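PDB 3MCU: dipicolinate synthase, B chain from Bacillus cereus, which probably works together with subunit A (DpaA) in the NADP-linked conversion of dihydrodipicolinate to dipicolinate during sporulation. Local coordinates for residues I150-P154 against A181-L187; H25-L29 against M171-E175. One frame throughout, in Å; residues are numbered along the deposited sequence.

Interaction 1 of 2, residues I150-P154 against A181-L187; sequences IYFVP and ALQGKQL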
ATOM      1  N   ILE D 150       8.694  14.629  -8.405  1.00 15.48           N
ATOM      2  CA  ILE D 150       9.526  13.548  -8.892  1.00 18.34           C
ATOM      3  C   ILE D 150       9.326  13.312 -10.377  1.00 18.39           C
ATOM      4  O   ILE D 150       8.196  13.205 -10.845  1.00 19.40           O
ATOM      5  CB  ILE D 150       9.350  12.247  -8.064  1.00 18.23           C
ATOM      6  CG1 ILE D 150       9.870  12.510  -6.655  1.00 15.01           C
ATOM      7  CG2 ILE D 150      10.132  11.110  -8.743  1.00 16.34           C
ATOM      8  CD1 ILE D 150       9.372  11.591  -5.595  1.00 18.87           C
ATOM      9  N   TYR D 151      10.430  13.250 -11.120  1.00 17.78           N
ATOM     10  CA  TYR D 151      10.357  13.068 -12.560  1.00 18.09           C
ATOM     11  C   TYR D 151      11.208  11.902 -13.054  1.00 19.08           C
ATOM     12  O   TYR D 151      12.220  11.562 -12.454  1.00 18.47           O
ATOM     13  CB  TYR D 151      10.736  14.374 -13.278  1.00 19.27           C
ATOM     14  CG  TYR D 151       9.899  15.541 -12.791  1.00 20.07           C
ATOM     15  CD1 TYR D 151       8.650  15.812 -13.351  1.00 21.47           C
ATOM     16  CD2 TYR D 151      10.338  16.345 -11.755  1.00 17.84           C
ATOM     17  CE1 TYR D 151       7.872  16.860 -12.901  1.00 21.22           C
ATOM     18  CE2 TYR D 151       9.555  17.398 -11.287  1.00 20.04           C
ATOM     19  CZ  TYR D 151       8.328  17.643 -11.862  1.00 21.97           C
ATOM     20  OH  TYR D 151       7.555  18.692 -11.413  1.00 25.19           O
ATOM     21  N   PHE D 152      10.802  11.311 -14.171  1.00 18.36           N
ATOM     22  CA  PHE D 152      11.509  10.169 -14.718  1.00 19.23           C
ATOM     23  C   PHE D 152      12.128  10.445 -16.074  1.00 19.25           C
ATOM     24  O   PHE D 152      11.518  11.083 -16.938  1.00 20.44           O
ATOM     25  CB  PHE D 152      10.579   8.947 -14.797  1.00 19.59           C
ATOM     26  CG  PHE D 152      10.333   8.299 -13.472  1.00 19.57           C
ATOM     27  CD1 PHE D 152       9.610   8.957 -12.490  1.00 22.67           C
ATOM     28  CD2 PHE D 152      10.804   7.032 -13.206  1.00 19.68           C
ATOM     29  CE1 PHE D 152       9.376   8.357 -11.268  1.00 21.97           C
ATOM     30  CE2 PHE D 152      10.578   6.434 -11.990  1.00 21.38           C
ATOM     31  CZ  PHE D 152       9.863   7.089 -11.022  1.00 20.19           C
ATOM     32  N   VAL D 153      13.358   9.987 -16.247  1.00 18.76           N
ATOM     33  CA  VAL D 153      13.922   9.919 -17.579  1.00 20.45           C
ATOM     34  C   VAL D 153      13.095   8.848 -18.292  1.00 21.09           C
ATOM     35  O   VAL D 153      12.882   7.761 -17.734  1.00 19.61           O
ATOM     36  CB  VAL D 153      15.407   9.517 -17.525  1.00 22.77           C
ATOM     37  CG1 VAL D 153      16.006   9.444 -18.948  1.00 23.15           C
ATOM     38  CG2 VAL D 153      16.194  10.495 -16.649  1.00 18.08           C
ATOM     39  N   PRO D 154      12.585   9.157 -19.500  1.00 22.67           N
ATOM     40  CA  PRO D 154      11.760   8.167 -20.218  1.00 22.39           C
ATOM     41  C   PRO D 154      12.404   6.786 -20.213  1.00 20.72           C
ATOM     42  O   PRO D 154      13.627   6.666 -20.363  1.00 21.21           O
ATOM     43  CB  PRO D 154      11.696   8.736 -21.646  1.00 24.42           C
ATOM     44  CG  PRO D 154      11.814  10.237 -21.438  1.00 22.54           C
ATOM     45  CD  PRO D 154      12.773  10.395 -20.284  1.00 21.16           C
ATOM     46  N   ALA D 181      12.105  19.223 -15.978  1.00 24.43           N
ATOM     47  CA  ALA D 181      11.814  19.143 -14.547  1.00 25.37           C
ATOM     48  C   ALA D 181      12.026  20.486 -13.865  1.00 24.05           C
ATOM     49  O   ALA D 181      11.289  20.824 -12.962  1.00 23.26           O
ATOM     50  CB  ALA D 181      12.660  18.048 -13.849  1.00 20.07           C
ATOM     51  N   LEU D 182      13.041  21.237 -14.287  1.00 24.01           N
ATOM     52  CA  LEU D 182      13.269  22.579 -13.733  1.00 27.36           C
ATOM     53  C   LEU D 182      12.088  23.520 -13.973  1.00 27.52           C
ATOM     54  O   LEU D 182      11.911  24.497 -13.246  1.00 30.44           O
ATOM     55  CB  LEU D 182      14.559  23.182 -14.287  1.00 28.29           C
ATOM     56  CG  LEU D 182      15.809  22.408 -13.853  1.00 28.09           C
ATOM     57  CD1 LEU D 182      16.994  22.653 -14.808  1.00 25.98           C
ATOM     58  CD2 LEU D 182      16.135  22.749 -12.382  1.00 24.25           C
ATOM     59  N   GLN D 183      11.285  23.219 -14.987  1.00 28.87           N
ATOM     60  CA  GLN D 183      10.038  23.934 -15.243  1.00 29.12           C
ATOM     61  C   GLN D 183       8.856  23.239 -14.603  1.00 30.88           C
ATOM     62  O   GLN D 183       7.700  23.622 -14.823  1.00 31.00           O
ATOM     63  CB  GLN D 183       9.777  24.003 -16.742  1.00 33.36           C
ATOM     64  CG  GLN D 183      10.877  24.668 -17.527  1.00 35.46           C
ATOM     65  CD  GLN D 183      10.584  24.657 -19.006  1.00 45.75           C
ATOM     66  OE1 GLN D 183       9.810  25.478 -19.497  1.00 57.45           O
ATOM     67  NE2 GLN D 183      11.193  23.720 -19.730  1.00 43.67           N
ATOM     68  N   GLY D 184       9.136  22.188 -13.840  1.00 28.12           N
ATOM     69  CA  GLY D 184       8.076  21.394 -13.237  1.00 27.88           C
ATOM     70  C   GLY D 184       7.249  20.558 -14.203  1.00 27.83           C
ATOM     71  O   GLY D 184       6.064  20.315 -13.963  1.00 27.34           O
ATOM     72  N   LYS D 185       7.858  20.104 -15.296  1.00 27.56           N
ATOM     73  CA  LYS D 185       7.131  19.286 -16.254  1.00 26.86           C
ATOM     74  C   LYS D 185       7.810  17.941 -16.450  1.00 27.86           C
ATOM     75  O   LYS D 185       9.043  17.839 -16.395  1.00 26.29           O
ATOM     76  CB  LYS D 185       7.022  19.990 -17.598  1.00 31.24           C
ATOM     77  CG  LYS D 185       6.980  21.504 -17.520  1.00 35.65           C
ATOM     78  CD  LYS D 185       5.628  22.019 -17.036  1.00 38.98           C
ATOM     79  CE  LYS D 185       4.773  22.401 -18.234  1.00 43.67           C
ATOM     80  NZ  LYS D 185       5.663  22.859 -19.353  1.00 48.38           N
ATOM     81  N   GLN D 186       7.003  16.913 -16.698  1.00 25.00           N
ATOM     82  CA  GLN D 186       7.523  15.597 -17.049  1.00 24.10           C
ATOM     83  C   GLN D 186       7.772  15.534 -18.565  1.00 24.86           C
ATOM     84  O   GLN D 186       6.865  15.801 -19.346  1.00 27.38           O
ATOM     85  CB  GLN D 186       6.536  14.509 -16.572  1.00 23.27           C
ATOM     86  CG  GLN D 186       6.827  13.071 -17.048  1.00 20.67           C
ATOM     87  CD  GLN D 186       8.180  12.562 -16.586  1.00 22.03           C
ATOM     88  OE1 GLN D 186       8.436  12.443 -15.381  1.00 21.86           O
ATOM     89  NE2 GLN D 186       9.066  12.257 -17.545  1.00 20.40           N
ATOM     90  N   LEU D 187       8.998  15.208 -18.978  1.00 25.18           N
ATOM     91  CA  LEU D 187       9.314  15.002 -20.398  1.00 25.73           C
ATOM     92  C   LEU D 187       8.487  13.870 -21.023  1.00 27.69           C
ATOM     93  O   LEU D 187       8.461  12.756 -20.494  1.00 24.92           O
ATOM     94  CB  LEU D 187      10.799  14.695 -20.583  1.00 25.97           C
ATOM     95  CG  LEU D 187      11.201  14.323 -22.025  1.00 29.10           C
ATOM     96  CD1 LEU D 187      10.962  15.484 -22.992  1.00 26.66           C
ATOM     97  CD2 LEU D 187      12.643  13.847 -22.117  1.00 25.07           C
TER
HETATM   98  O   HOH W   1       6.542  12.266 -13.342  1.00 26.17           O

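Interaction 2 of 2, residues H25-L29 against M171-E175; sequences HLEKL and MELLE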
ATOM      1  N   HIS D  25      27.712  12.451 -18.922  1.00 53.18           N
ATOM      2  CA  HIS D  25      26.583  13.308 -18.540  1.00 50.71           C
ATOM      3  C   HIS D  25      27.008  14.446 -17.626  1.00 46.29           C
ATOM      4  O   HIS D  25      26.577  15.585 -17.810  1.00 44.38           O
ATOM      5  CB  HIS D  25      25.425  12.505 -17.931  1.00 47.25           C
ATOM      6  CG  HIS D  25      24.701  11.657 -18.930  1.00 47.75           C
ATOM      7  ND1 HIS D  25      23.952  12.191 -19.958  1.00 43.07           N
ATOM      8  CD2 HIS D  25      24.625  10.311 -19.070  1.00 47.79           C
ATOM      9  CE1 HIS D  25      23.444  11.214 -20.684  1.00 41.47           C
ATOM     10  NE2 HIS D  25      23.837  10.064 -20.167  1.00 46.36           N
ATOM     11  N   LEU D  26      27.858  14.142 -16.650  1.00 46.86           N
ATOM     12  CA  LEU D  26      28.442  15.191 -15.822  1.00 47.87           C
ATOM     13  C   LEU D  26      29.063  16.247 -16.730  1.00 46.79           C
ATOM     14  O   LEU D  26      28.817  17.444 -16.580  1.00 43.63           O
ATOM     15  CB  LEU D  26      29.507  14.617 -14.889  1.00 47.80           C
ATOM     16  CG  LEU D  26      29.020  13.560 -13.895  1.00 54.90           C
ATOM     17  CD1 LEU D  26      30.175  13.055 -13.041  1.00 60.60           C
ATOM     18  CD2 LEU D  26      27.899  14.098 -13.020  1.00 43.67           C
ATOM     19  N   GLU D  27      29.856  15.775 -17.688  1.00 49.55           N
ATOM     20  CA  GLU D  27      30.522  16.637 -18.654  1.00 50.80           C
ATOM     21  C   GLU D  27      29.515  17.468 -19.449  1.00 46.14           C
ATOM     22  O   GLU D  27      29.724  18.655 -19.674  1.00 46.11           O
ATOM     23  CB  GLU D  27      31.397  15.797 -19.595  1.00 55.01           C
ATOM     24  CG  GLU D  27      32.666  16.496 -20.055  1.00 62.32           C
ATOM     25  CD  GLU D  27      33.937  15.735 -19.690  1.00 71.30           C
ATOM     26  OE1 GLU D  27      35.029  16.359 -19.704  1.00 69.28           O
ATOM     27  OE2 GLU D  27      33.843  14.518 -19.394  1.00 71.08           O
ATOM     28  N   LYS D  28      28.418  16.846 -19.867  1.00 45.80           N
ATOM     29  CA  LYS D  28      27.367  17.587 -20.561  1.00 46.82           C
ATOM     30  C   LYS D  28      26.841  18.714 -19.682  1.00 41.77           C
ATOM     31  O   LYS D  28      26.842  19.875 -20.092  1.00 41.49           O
ATOM     32  CB  LYS D  28      26.212  16.674 -20.978  1.00 45.84           C
ATOM     33  CG  LYS D  28      26.411  15.959 -22.292  1.00 48.39           C
ATOM     34  CD  LYS D  28      25.089  15.397 -22.814  1.00 51.35           C
ATOM     35  CE  LYS D  28      24.047  16.503 -23.019  1.00 50.98           C
ATOM     36  NZ  LYS D  28      22.818  15.987 -23.698  1.00 45.64           N
ATOM     37  N   LEU D  29      26.407  18.365 -18.471  1.00 39.55           N
ATOM     38  CA  LEU D  29      25.836  19.348 -17.545  1.00 40.07           C
ATOM     39  C   LEU D  29      26.753  20.547 -17.315  1.00 38.81           C
ATOM     40  O   LEU D  29      26.302  21.683 -17.363  1.00 35.90           O
ATOM     41  CB  LEU D  29      25.424  18.700 -16.214  1.00 36.29           C
ATOM     42  CG  LEU D  29      24.210  17.770 -16.354  1.00 37.13           C
ATOM     43  CD1 LEU D  29      23.934  16.945 -15.094  1.00 35.93           C
ATOM     44  CD2 LEU D  29      22.991  18.588 -16.755  1.00 34.77           C
HETATM   45  N   MSE D 171      19.159   6.814 -20.919  1.00 28.33           N
HETATM   46  CA  MSE D 171      20.109   7.783 -20.340  1.00 30.45           C
HETATM   47  C   MSE D 171      20.387   9.012 -21.205  1.00 31.05           C
HETATM   48  O   MSE D 171      20.680  10.097 -20.688  1.00 31.50           O
HETATM   49  CB  MSE D 171      21.450   7.114 -20.059  1.00 33.06           C
HETATM   50  CG  MSE D 171      21.453   6.192 -18.881  1.00 42.02           C
HETATM   51 SE   MSE D 171      21.234   7.166 -17.184  1.00 75.04          SE
HETATM   52  CE  MSE D 171      21.638   5.672 -16.022  1.00 39.23           C
ATOM     53  N   GLU D 172      20.316   8.830 -22.516  1.00 27.96           N
ATOM     54  CA  GLU D 172      20.664   9.888 -23.447  1.00 30.88           C
ATOM     55  C   GLU D 172      19.659  11.034 -23.336  1.00 31.27           C
ATOM     56  O   GLU D 172      19.955  12.164 -23.722  1.00 32.32           O
ATOM     57  CB  GLU D 172      20.757   9.356 -24.889  1.00 31.58           C
ATOM     58  CG  GLU D 172      19.427   8.899 -25.510  1.00 29.60           C
ATOM     59  CD  GLU D 172      19.128   7.425 -25.283  1.00 34.10           C
ATOM     60  OE1 GLU D 172      19.838   6.775 -24.470  1.00 31.67           O
ATOM     61  OE2 GLU D 172      18.181   6.909 -25.934  1.00 34.59           O
ATOM     62  N   LEU D 173      18.481  10.746 -22.786  1.00 29.04           N
ATOM     63  CA  LEU D 173      17.473  11.778 -22.602  1.00 27.87           C
ATOM     64  C   LEU D 173      17.562  12.433 -21.221  1.00 26.68           C
ATOM     65  O   LEU D 173      16.648  13.156 -20.822  1.00 28.70           O
ATOM     66  CB  LEU D 173      16.068  11.211 -22.836  1.00 26.92           C
ATOM     67  CG  LEU D 173      15.775  10.660 -24.235  1.00 28.54           C
ATOM     68  CD1 LEU D 173      14.318  10.250 -24.373  1.00 25.95           C
ATOM     69  CD2 LEU D 173      16.151  11.682 -25.310  1.00 30.27           C
ATOM     70  N   LEU D 174      18.652  12.180 -20.495  1.00 26.51           N
ATOM     71  CA  LEU D 174      18.815  12.701 -19.127  1.00 28.40           C
ATOM     72  C   LEU D 174      18.713  14.230 -19.052  1.00 30.61           C
ATOM     73  O   LEU D 174      17.916  14.792 -18.281  1.00 26.49           O
ATOM     74  CB  LEU D 174      20.134  12.222 -18.517  1.00 29.83           C
ATOM     75  CG  LEU D 174      20.452  12.510 -17.042  1.00 33.37           C
ATOM     76  CD1 LEU D 174      21.382  11.454 -16.459  1.00 35.41           C
ATOM     77  CD2 LEU D 174      21.064  13.885 -16.876  1.00 35.69           C
ATOM     78  N   GLU D 175      19.524  14.898 -19.861  1.00 30.55           N
ATOM     79  CA  GLU D 175      19.546  16.355 -19.883  1.00 33.14           C
ATOM     80  C   GLU D 175      18.204  16.949 -20.316  1.00 29.49           C
ATOM     81  O   GLU D 175      17.747  17.913 -19.753  1.00 31.23           O
ATOM     82  CB  GLU D 175      20.700  16.861 -20.755  1.00 35.52           C
ATOM     83  CG  GLU D 175      22.097  16.524 -20.192  1.00 38.52           C
ATOM     84  CD  GLU D 175      22.555  15.064 -20.433  1.00 43.42           C
ATOM     85  OE1 GLU D 175      23.579  14.657 -19.826  1.00 45.10           O
ATOM     86  OE2 GLU D 175      21.907  14.322 -21.221  1.00 41.18           O
TER

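Interaction 1 of 2, residues I150-P154 against A181-L187
With chi1 at 171° Gln186 swings CG away from its own nitrogen, and the bend at chi2 (60°) then turns its amide onto the backbone of Phe152, while Tyr151 lays its ring along the turn that follows helix 174-181. The amide of Gln186 pairs with one residue of the strand through both of its ends. Phe152 N donates to Gln186 OE1 at 2.9 Å, nearly straight and on a lone pair in the carbonyl plane. Gln186 NE2 returns a bond of 2.8 Å to Phe152 O, which lies in the plane of the amide, and uses its other hydrogen on Leu187 O. A water bridges OE1 to Ile150 O. Beside this pairing, Tyr151 CD2 touches Ala181 CB at 3.6 Å, and the phenol OH reaches Gly184 CA at 3.3 Å, where a Schellman motif with positive phi ends the helix. Lys148 of a second subunit makes a cation-pi contact with the same ring. Farther along, Pro154 CG meets Leu187 CD2 at 3.8 Å, the two side chains crossing at about a right angle. The side-chain amide thus pairs with Phe152 much as a strand edge would; its four bonds fix its rotation and tie an irregular loop to the strand.

Interaction 2 of 2, residues H25-L29 against M171-E175
Glu175 OE1 accepts a hydrogen bond from His25 ND1, modelled at a very short 2.5 Å with an N-H...O angle of 159°, though its exact length is uncertain at this resolution; the other carboxylate oxygen faces Lys28. The carboxylate arrives at the edge of the imidazole, near its plane; the ring and carboxylate planes are 24° apart, nearly coplanar. A bend at chi2 (78°) folds the glutamate back, bringing its carboxylate against helix 23-31. Lys28, one helical turn after His25, runs its aliphatic chain along the same glutamate: CD lies 3.4 Å from Glu175 OE1, and CE packs against Glu175 CG. The bend at chi3 of the lysine helps bring NZ to Glu175 OE2, where it forms a salt bridge at 3.1 Å, its hydrogen bond weak. Leu29 CD2 touches Glu175 CG at 4.1 Å.

Leu174 places CB and CD1 over one face of the His25 ring, with CD1 displaced toward the rim and 4.1 Å from His25 CG. The CE1-NE2 side of the imidazole abuts the 3-10 turn, with His25 CE1 in contact with Met171 O at 3.0 Å. The carbonyl accepts the backbone N-H of Leu174, just where helix 174-181 begins; Met171 is present as selenomethionine. Leu29 and Leu174 both reach Phe10 of strand 7-12, placing the polar cluster above the apolar layer between helices and sheet. The neighbouring lysine charge would probably favour an ionised Glu175, whose carboxylate is shared between a buried histidine and an exposed lysine and so joins the two helices from the interior outward.

In the fold
Helix 174-181 is common to both contacts: interaction 2 fastens its first turn to helix 23-31, and interaction 1 fastens the loop beyond its last turn to strand 150-156. Each is partly buried, and their centres lie about 14 Å apart. Their chemistry differs: interaction 1 relies on neutral amide-to-backbone bonds at the strand, whereas interaction 2 joins two helices through charged and imidazole side chains. Leu173, at the N-cap position, connects them, its CD1 packing 3.9 Å from Pro154 CG. Other subunits reach interaction 1, but no other chain of the assembly touches the segments of interaction 2, which stays within one subunit, its inner side backed by strand 7-12 and its lysine at the surface.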